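Side-chain contacts in viral structural protein 4 (Bombyx mori cytoplasmic polyhedrosis virus, PDB 6TZ0), which binds GTP and probably serves as the nucleotide-binding partner of the viral RNA-dependent RNA polymerase during transcription inside the capsid: residues H53-L56 and A57-A60; S142-I145 and E146-L150; E162-Q165 and S166-N170. All blocks are in the same frame, centred on the assembly; numbering follows the deposited sequence.

How the contacts relate
The three contacts follow one another along the chain and lie on the same side of its centre. Contact 1 is the C-terminal part of helix 41-60. Contact 2 is the end of helix 136-146 and the turn after it. Their centres are about 16 Å apart, and Met-55 CE meets Leu-144 CD1 at 3.7 Å. Both belong to one packed group of helices, 41-60, 70-79 and 136-146. Contact 3 ends helix 162-166 and touches neither, with centres about 17 Å from contact 1 and about 27 Å from contact 2. It leads into helix 170-176, which packs on Leu-56 of helix 41-60. Contact 3 borders the polymerase chain. All three are away from the GTP sites.

Contact 1 of 3, residues H53-L56 and A57-A60; sequences HSML and AKHA
Met-55 and His-59 meet one turn apart on a helix. The sulfur SD of Met-55 lies 3.9 Å from the centroid of the His-59 ring, 51° off the ring normal. This is an oblique Met-aromatic contact at the NE2 end of the imidazole, and CG of Met-55 also lies near NE2, at 3.4 Å. Bends at chi2 (67°) and chi3 fold the Met-55 chain so that SD comes over to NE2 of His-59. Lys-58 runs alongside Met-55, pointing the same way, and its CE is 3.7 Å from SD. The lysine NZ continues to a salt bridge with Glu-140.

The backbone is that of a regular alpha-helix, the last two turns of helix 41-60. Four successive i to i+4 bonds link the segments. Among them, His-59 N donates to Met-55 O at 3.0 Å, and Ala-60 N to Leu-56 O at 2.9 Å.

Packing on neighbouring helices surrounds the segment. On helix 136-146, Met-55 touches Met-141 and His-59 touches Ala-137. Leu-56 makes apolar contacts with Tyr-73 and Ile-77 of helix 70-79 and with Tyr-171 and Leu-175 of helix 170-176.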
ATOM      1  N   HIS B  53     -36.948  13.837  20.883  1.00 28.90           N
ATOM      2  CA  HIS B  53     -35.534  14.220  20.950  1.00 28.90           C
ATOM      3  C   HIS B  53     -34.906  13.865  22.291  1.00 28.90           C
ATOM      4  O   HIS B  53     -33.776  13.352  22.337  1.00 28.90           O
ATOM      5  CB  HIS B  53     -35.355  15.715  20.708  1.00 28.90           C
ATOM      6  CG  HIS B  53     -35.456  16.126  19.277  1.00 28.90           C
ATOM      7  ND1 HIS B  53     -36.639  16.525  18.699  1.00 28.90           N
ATOM      8  CD2 HIS B  53     -34.512  16.233  18.315  1.00 28.90           C
ATOM      9  CE1 HIS B  53     -36.421  16.850  17.439  1.00 28.90           C
ATOM     10  NE2 HIS B  53     -35.139  16.672  17.178  1.00 28.90           N
ATOM     11  N   SER B  54     -35.623  14.126  23.386  1.00 29.63           N
ATOM     12  CA  SER B  54     -35.095  13.811  24.713  1.00 29.63           C
ATOM     13  C   SER B  54     -34.921  12.307  24.902  1.00 29.63           C
ATOM     14  O   SER B  54     -33.887  11.850  25.413  1.00 29.63           O
ATOM     15  CB  SER B  54     -36.024  14.372  25.779  1.00 29.63           C
ATOM     16  OG  SER B  54     -36.132  15.777  25.667  1.00 29.63           O
ATOM     17  N   MET B  55     -35.914  11.527  24.463  1.00 32.75           N
ATOM     18  CA  MET B  55     -35.843  10.073  24.569  1.00 32.75           C
ATOM     19  C   MET B  55     -34.711   9.502  23.723  1.00 32.75           C
ATOM     20  O   MET B  55     -34.001   8.588  24.162  1.00 32.75           O
ATOM     21  CB  MET B  55     -37.186   9.474  24.156  1.00 32.75           C
ATOM     22  CG  MET B  55     -37.308   7.976  24.291  1.00 32.75           C
ATOM     23  SD  MET B  55     -37.288   7.381  25.976  1.00 32.75           S
ATOM     24  CE  MET B  55     -38.918   7.877  26.512  1.00 32.75           C
ATOM     25  N   LEU B  56     -34.505  10.052  22.521  1.00 31.33           N
ATOM     26  CA  LEU B  56     -33.428   9.583  21.654  1.00 31.33           C
ATOM     27  C   LEU B  56     -32.054   9.894  22.227  1.00 31.33           C
ATOM     28  O   LEU B  56     -31.141   9.067  22.126  1.00 31.33           O
ATOM     29  CB  LEU B  56     -33.558  10.193  20.263  1.00 31.33           C
ATOM     30  CG  LEU B  56     -34.582   9.572  19.328  1.00 31.33           C
ATOM     31  CD1 LEU B  56     -34.681  10.393  18.077  1.00 31.33           C
ATOM     32  CD2 LEU B  56     -34.128   8.178  18.996  1.00 31.33           C
ATOM     33  N   ALA B  57     -31.887  11.076  22.827  1.00 30.82           N
ATOM     34  CA  ALA B  57     -30.611  11.401  23.456  1.00 30.82           C
ATOM     35  C   ALA B  57     -30.334  10.497  24.651  1.00 30.82           C
ATOM     36  O   ALA B  57     -29.192  10.053  24.848  1.00 30.82           O
ATOM     37  CB  ALA B  57     -30.594  12.867  23.872  1.00 30.82           C
ATOM     38  N   LYS B  58     -31.377  10.178  25.430  1.00 33.67           N
ATOM     39  CA  LYS B  58     -31.212   9.258  26.555  1.00 33.67           C
ATOM     40  C   LYS B  58     -30.818   7.859  26.094  1.00 33.67           C
ATOM     41  O   LYS B  58     -29.928   7.239  26.685  1.00 33.67           O
ATOM     42  CB  LYS B  58     -32.494   9.191  27.380  1.00 33.67           C
ATOM     43  CG  LYS B  58     -32.392   8.257  28.570  1.00 33.67           C
ATOM     44  CD  LYS B  58     -33.661   8.231  29.389  1.00 33.67           C
ATOM     45  CE  LYS B  58     -34.746   7.444  28.682  1.00 33.67           C
ATOM     46  NZ  LYS B  58     -35.960   7.277  29.524  1.00 33.67           N
ATOM     47  N   HIS B  59     -31.452   7.347  25.034  1.00 35.06           N
ATOM     48  CA  HIS B  59     -31.092   6.006  24.580  1.00 35.06           C
ATOM     49  C   HIS B  59     -29.737   5.976  23.891  1.00 35.06           C
ATOM     50  O   HIS B  59     -29.049   4.953  23.938  1.00 35.06           O
ATOM     51  CB  HIS B  59     -32.134   5.424  23.630  1.00 35.06           C
ATOM     52  CG  HIS B  59     -33.475   5.214  24.250  1.00 35.06           C
ATOM     53  ND1 HIS B  59     -33.661   4.436  25.369  1.00 35.06           N
ATOM     54  CD2 HIS B  59     -34.710   5.582  23.841  1.00 35.06           C
ATOM     55  CE1 HIS B  59     -34.946   4.398  25.667  1.00 35.06           C
ATOM     56  NE2 HIS B  59     -35.605   5.082  24.752  1.00 35.06           N
ATOM     57  N   ALA B  60     -29.340   7.063  23.229  1.00 34.61           N
ATOM     58  CA  ALA B  60     -28.041   7.083  22.571  1.00 34.61           C
ATOM     59  C   ALA B  60     -26.894   7.249  23.549  1.00 34.61           C
ATOM     60  O   ALA B  60     -25.779   6.816  23.248  1.00 34.61           O
ATOM     61  CB  ALA B  60     -27.986   8.202  21.531  1.00 34.61           C
TER

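Contact 2 of 3, residues S142-I145 and E146-L150; sequences STLI and ESFRL
The carbonyl oxygen of Leu-144 is approached by two side chains from the turn that follows. Ser-147 OG donates a hydrogen bond to it at 2.9 Å. The hydroxyl comes from above the carbonyl plane, with a C=O...OG angle of 124°. The same oxygen lies over one face of the Phe-148 ring, 3.5 Å above the plane and over its centre.

This is the C-terminal end of helix 136-146. The last i to i+4 bond across the two segments runs from Glu-146 N to Ser-142 O. After it the chain tightens: Phe-148 N donates to Ile-145 O, three residues back, at 3.2 Å. Arg-149 then leaves helical geometry with a positive phi of 57°, and the chain heads into the loop before strand 157-159.

The serine bond depends on its side-chain torsion. Chi1 of 64° sets OG between the backbone N and the carbonyl carbon, which turns the hydroxyl back toward the helix end.

Leu-144 and Phe-148 supply the apolar part. Their side chains lie at a slant to each other. CD2 of Leu-144 meets the outer end of the phenyl ring, 3.6 Å from CZ and 3.9 Å from CE2. Both residues also pack on Ile-52 of helix 41-60, and the ring of Phe-148 stacks with that of Tyr-48. Ile-145 turns to helix 70-79, where it touches Met-76 and Ile-77. Ser-142 is buried, and its hydroxyl is bonded to the backbone N of Val-84. At the base of the aromatic side chain, CB of Phe-148 lies 3.5 Å from Ile-145 O.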
ATOM      1  N   SER B 142     -41.805   2.813  21.928  1.00 36.77           N
ATOM      2  CA  SER B 142     -43.104   2.399  21.415  1.00 36.77           C
ATOM      3  C   SER B 142     -44.238   2.893  22.296  1.00 36.77           C
ATOM      4  O   SER B 142     -45.250   3.380  21.784  1.00 36.77           O
ATOM      5  CB  SER B 142     -43.142   0.881  21.287  1.00 36.77           C
ATOM      6  OG  SER B 142     -44.405   0.447  20.830  1.00 36.77           O
ATOM      7  N   THR B 143     -44.083   2.794  23.618  1.00 35.08           N
ATOM      8  CA  THR B 143     -45.119   3.310  24.505  1.00 35.08           C
ATOM      9  C   THR B 143     -45.189   4.827  24.465  1.00 35.08           C
ATOM     10  O   THR B 143     -46.248   5.398  24.737  1.00 35.08           O
ATOM     11  CB  THR B 143     -44.902   2.835  25.941  1.00 35.08           C
ATOM     12  OG1 THR B 143     -43.631   3.288  26.416  1.00 35.08           O
ATOM     13  CG2 THR B 143     -44.968   1.327  26.019  1.00 35.08           C
ATOM     14  N   LEU B 144     -44.085   5.502  24.137  1.00 33.30           N
ATOM     15  CA  LEU B 144     -44.176   6.954  24.000  1.00 33.30           C
ATOM     16  C   LEU B 144     -44.870   7.366  22.704  1.00 33.30           C
ATOM     17  O   LEU B 144     -45.708   8.272  22.712  1.00 33.30           O
ATOM     18  CB  LEU B 144     -42.788   7.588  24.122  1.00 33.30           C
ATOM     19  CG  LEU B 144     -42.685   9.109  23.991  1.00 33.30           C
ATOM     20  CD1 LEU B 144     -41.810   9.673  25.045  1.00 33.30           C
ATOM     21  CD2 LEU B 144     -42.024   9.428  22.683  1.00 33.30           C
ATOM     22  N   ILE B 145     -44.546   6.714  21.586  1.00 33.18           N
ATOM     23  CA  ILE B 145     -45.129   7.104  20.302  1.00 33.18           C
ATOM     24  C   ILE B 145     -46.583   6.649  20.194  1.00 33.18           C
ATOM     25  O   ILE B 145     -47.406   7.339  19.580  1.00 33.18           O
ATOM     26  CB  ILE B 145     -44.241   6.579  19.153  1.00 33.18           C
ATOM     27  CG1 ILE B 145     -42.906   7.311  19.164  1.00 33.18           C
ATOM     28  CG2 ILE B 145     -44.858   6.769  17.774  1.00 33.18           C
ATOM     29  CD1 ILE B 145     -41.913   6.766  18.188  1.00 33.18           C
ATOM     30  N   GLU B 146     -46.940   5.529  20.835  1.00 36.06           N
ATOM     31  CA  GLU B 146     -48.311   5.030  20.797  1.00 36.06           C
ATOM     32  C   GLU B 146     -49.287   5.985  21.470  1.00 36.06           C
ATOM     33  O   GLU B 146     -50.426   6.130  21.017  1.00 36.06           O
ATOM     34  CB  GLU B 146     -48.369   3.660  21.471  1.00 36.06           C
ATOM     35  CG  GLU B 146     -49.709   2.971  21.397  1.00 36.06           C
ATOM     36  CD  GLU B 146     -49.709   1.637  22.102  1.00 36.06           C
ATOM     37  OE1 GLU B 146     -48.663   1.272  22.678  1.00 36.06           O
ATOM     38  OE2 GLU B 146     -50.753   0.954  22.083  1.00 36.06           O
ATOM     39  N   SER B 147     -48.849   6.673  22.519  1.00 32.97           N
ATOM     40  CA  SER B 147     -49.718   7.572  23.259  1.00 32.97           C
ATOM     41  C   SER B 147     -49.914   8.918  22.579  1.00 32.97           C
ATOM     42  O   SER B 147     -50.725   9.715  23.056  1.00 32.97           O
ATOM     43  CB  SER B 147     -49.163   7.789  24.663  1.00 32.97           C
ATOM     44  OG  SER B 147     -47.912   8.446  24.616  1.00 32.97           O
ATOM     45  N   PHE B 148     -49.191   9.200  21.497  1.00 31.63           N
ATOM     46  CA  PHE B 148     -49.399  10.454  20.787  1.00 31.63           C
ATOM     47  C   PHE B 148     -50.703  10.443  20.009  1.00 31.63           C
ATOM     48  O   PHE B 148     -51.335  11.495  19.864  1.00 31.63           O
ATOM     49  CB  PHE B 148     -48.238  10.726  19.834  1.00 31.63           C
ATOM     50  CG  PHE B 148     -46.950  11.093  20.512  1.00 31.63           C
ATOM     51  CD1 PHE B 148     -46.928  11.499  21.838  1.00 31.63           C
ATOM     52  CD2 PHE B 148     -45.757  11.037  19.811  1.00 31.63           C
ATOM     53  CE1 PHE B 148     -45.745  11.831  22.450  1.00 31.63           C
ATOM     54  CE2 PHE B 148     -44.576  11.373  20.418  1.00 31.63           C
ATOM     55  CZ  PHE B 148     -44.572  11.777  21.738  1.00 31.63           C
ATOM     56  N   ARG B 149     -51.099   9.270  19.496  1.00 33.25           N
ATOM     57  CA  ARG B 149     -52.339   9.050  18.738  1.00 33.25           C
ATOM     58  C   ARG B 149     -52.428   9.956  17.514  1.00 33.25           C
ATOM     59  O   ARG B 149     -53.423  10.646  17.290  1.00 33.25           O
ATOM     60  CB  ARG B 149     -53.569   9.193  19.635  1.00 33.25           C
ATOM     61  CG  ARG B 149     -53.711   8.041  20.596  1.00 33.25           C
ATOM     62  CD  ARG B 149     -54.862   8.220  21.559  1.00 33.25           C
ATOM     63  NE  ARG B 149     -54.995   7.050  22.419  1.00 33.25           N
ATOM     64  CZ  ARG B 149     -54.333   6.884  23.559  1.00 33.25           C
ATOM     65  NH1 ARG B 149     -53.485   7.811  23.979  1.00 33.25           N
ATOM     66  NH2 ARG B 149     -54.513   5.786  24.278  1.00 33.25           N
ATOM     67  N   LEU B 150     -51.419   9.946  16.756  1.00 30.96           N
ATOM     68  CA  LEU B 150     -51.253  10.686  15.521  1.00 30.96           C
ATOM     69  C   LEU B 150     -51.719   9.842  14.339  1.00 30.96           C
ATOM     70  O   LEU B 150     -51.566   8.617  14.349  1.00 30.96           O
ATOM     71  CB  LEU B 150     -49.792  11.067  15.335  1.00 30.96           C
ATOM     72  CG  LEU B 150     -49.197  11.978  16.403  1.00 30.96           C
ATOM     73  CD1 LEU B 150     -47.718  12.181  16.160  1.00 30.96           C
ATOM     74  CD2 LEU B 150     -49.914  13.301  16.440  1.00 30.96           C
TER

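Contact 3 of 3, residues E162-Q165 and S166-N170; sequences EKYQ and SLIPN
The short helix 162-166 ends here, and a brief linker carries the chain to helix 170-176, with Pro-169 at the N-cap position. Ser-166 N closes an i to i+4 bond to Glu-162 O at 2.9 Å. Its hydroxyl also bonds back to the helix: OG donates to Lys-163 O at 3.0 Å, from above the carbonyl plane. A chi1 of 67° folds OG back to that oxygen. Leu-167 N donates to Tyr-164 O at 3.2 Å, a tighter i to i+3 step.

Leu-167 lies against the Lys-163 carbonyl, with CG 3.4 Å from its O. The side chain of Lys-163 bends at chi2 and chi4, bringing NZ near the leucine methyl CD1.

Tyr-164 and Ile-168 meet more loosely. The phenol OH bonds to Tyr-13 OH, and Ile-168 also packs on Ala-3. On the polymerase side, Gln-165 packs on Tyr-583 of the RNA-dependent RNA polymerase chain, and Asn-170 OD1 bonds Thr-462 OG1 of that chain. From the linker, Ile-168 CD1 approaches the Tyr-164 ring obliquely, 4.3 Å from CD2.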
ATOM      1  N   GLU B 162     -25.257  24.841   5.758  1.00 32.17           N
ATOM      2  CA  GLU B 162     -24.134  24.084   6.304  1.00 32.17           C
ATOM      3  C   GLU B 162     -23.986  24.298   7.807  1.00 32.17           C
ATOM      4  O   GLU B 162     -23.663  23.360   8.544  1.00 32.17           O
ATOM      5  CB  GLU B 162     -22.843  24.461   5.576  1.00 32.17           C
ATOM      6  CG  GLU B 162     -21.620  23.676   6.016  1.00 32.17           C
ATOM      7  CD  GLU B 162     -20.372  24.049   5.244  1.00 32.17           C
ATOM      8  OE1 GLU B 162     -20.464  24.896   4.332  1.00 32.17           O
ATOM      9  OE2 GLU B 162     -19.292  23.508   5.560  1.00 32.17           O
ATOM     10  N   LYS B 163     -24.225  25.529   8.268  1.00 30.48           N
ATOM     11  CA  LYS B 163     -24.230  25.839   9.694  1.00 30.48           C
ATOM     12  C   LYS B 163     -25.334  25.091  10.430  1.00 30.48           C
ATOM     13  O   LYS B 163     -25.171  24.743  11.605  1.00 30.48           O
ATOM     14  CB  LYS B 163     -24.376  27.351   9.871  1.00 30.48           C
ATOM     15  CG  LYS B 163     -24.405  27.887  11.291  1.00 30.48           C
ATOM     16  CD  LYS B 163     -23.081  27.713  11.987  1.00 30.48           C
ATOM     17  CE  LYS B 163     -23.032  28.551  13.248  1.00 30.48           C
ATOM     18  NZ  LYS B 163     -24.044  28.142  14.249  1.00 30.48           N
ATOM     19  N   TYR B 164     -26.448  24.811   9.755  1.00 28.76           N
ATOM     20  CA  TYR B 164     -27.485  23.980  10.351  1.00 28.76           C
ATOM     21  C   TYR B 164     -27.045  22.522  10.422  1.00 28.76           C
ATOM     22  O   TYR B 164     -27.302  21.839  11.416  1.00 28.76           O
ATOM     23  CB  TYR B 164     -28.779  24.106   9.548  1.00 28.76           C
ATOM     24  CG  TYR B 164     -29.993  23.474  10.193  1.00 28.76           C
ATOM     25  CD1 TYR B 164     -30.755  24.174  11.114  1.00 28.76           C
ATOM     26  CD2 TYR B 164     -30.365  22.168   9.894  1.00 28.76           C
ATOM     27  CE1 TYR B 164     -31.855  23.601  11.704  1.00 28.76           C
ATOM     28  CE2 TYR B 164     -31.449  21.587  10.487  1.00 28.76           C
ATOM     29  CZ  TYR B 164     -32.194  22.304  11.388  1.00 28.76           C
ATOM     30  OH  TYR B 164     -33.290  21.712  11.964  1.00 28.76           O
ATOM     31  N   GLN B 165     -26.394  22.026   9.365  1.00 27.41           N
ATOM     32  CA  GLN B 165     -26.033  20.614   9.299  1.00 27.41           C
ATOM     33  C   GLN B 165     -24.879  20.272  10.224  1.00 27.41           C
ATOM     34  O   GLN B 165     -24.736  19.115  10.626  1.00 27.41           O
ATOM     35  CB  GLN B 165     -25.679  20.218   7.871  1.00 27.41           C
ATOM     36  CG  GLN B 165     -26.855  20.124   6.937  1.00 27.41           C
ATOM     37  CD  GLN B 165     -26.435  19.860   5.511  1.00 27.41           C
ATOM     38  OE1 GLN B 165     -25.247  19.773   5.208  1.00 27.41           O
ATOM     39  NE2 GLN B 165     -27.409  19.754   4.619  1.00 27.41           N
ATOM     40  N   SER B 166     -24.036  21.249  10.554  1.00 28.86           N
ATOM     41  CA  SER B 166     -22.979  20.997  11.522  1.00 28.86           C
ATOM     42  C   SER B 166     -23.516  20.836  12.934  1.00 28.86           C
ATOM     43  O   SER B 166     -22.854  20.216  13.769  1.00 28.86           O
ATOM     44  CB  SER B 166     -21.957  22.127  11.496  1.00 28.86           C
ATOM     45  OG  SER B 166     -22.531  23.323  11.975  1.00 28.86           O
ATOM     46  N   LEU B 167     -24.696  21.373  13.216  1.00 27.71           N
ATOM     47  CA  LEU B 167     -25.271  21.362  14.549  1.00 27.71           C
ATOM     48  C   LEU B 167     -26.280  20.248  14.755  1.00 27.71           C
ATOM     49  O   LEU B 167     -26.886  20.177  15.826  1.00 27.71           O
ATOM     50  CB  LEU B 167     -25.925  22.710  14.835  1.00 27.71           C
ATOM     51  CG  LEU B 167     -24.926  23.860  14.877  1.00 27.71           C
ATOM     52  CD1 LEU B 167     -25.635  25.184  14.962  1.00 27.71           C
ATOM     53  CD2 LEU B 167     -23.993  23.683  16.051  1.00 27.71           C
ATOM     54  N   ILE B 168     -26.488  19.395  13.764  1.00 26.42           N
ATOM     55  CA  ILE B 168     -27.403  18.264  13.936  1.00 26.42           C
ATOM     56  C   ILE B 168     -26.758  17.243  14.865  1.00 26.42           C
ATOM     57  O   ILE B 168     -25.553  16.969  14.730  1.00 26.42           O
ATOM     58  CB  ILE B 168     -27.751  17.651  12.574  1.00 26.42           C
ATOM     59  CG1 ILE B 168     -28.544  18.647  11.727  1.00 26.42           C
ATOM     60  CG2 ILE B 168     -28.548  16.377  12.718  1.00 26.42           C
ATOM     61  CD1 ILE B 168     -28.764  18.204  10.300  1.00 26.42           C
ATOM     62  N   PRO B 169     -27.484  16.706  15.847  1.00 26.70           N
ATOM     63  CA  PRO B 169     -26.925  15.677  16.729  1.00 26.70           C
ATOM     64  C   PRO B 169     -26.581  14.397  15.982  1.00 26.70           C
ATOM     65  O   PRO B 169     -26.979  14.174  14.838  1.00 26.70           O
ATOM     66  CB  PRO B 169     -28.050  15.437  17.736  1.00 26.70           C
ATOM     67  CG  PRO B 169     -28.822  16.678  17.725  1.00 26.70           C
ATOM     68  CD  PRO B 169     -28.785  17.185  16.332  1.00 26.70           C
ATOM     69  N   ASN B 170     -25.829  13.537  16.668  1.00 29.85           N
ATOM     70  CA  ASN B 170     -25.320  12.328  16.032  1.00 29.85           C
ATOM     71  C   ASN B 170     -26.424  11.312  15.785  1.00 29.85           C
ATOM     72  O   ASN B 170     -26.445  10.668  14.733  1.00 29.85           O
ATOM     73  CB  ASN B 170     -24.213  11.710  16.882  1.00 29.85           C
ATOM     74  CG  ASN B 170     -22.930  12.503  16.831  1.00 29.85           C
ATOM     75  OD1 ASN B 170     -22.529  12.984  15.777  1.00 29.85           O
ATOM     76  ND2 ASN B 170     -22.273  12.635  17.970  1.00 29.85           N
TER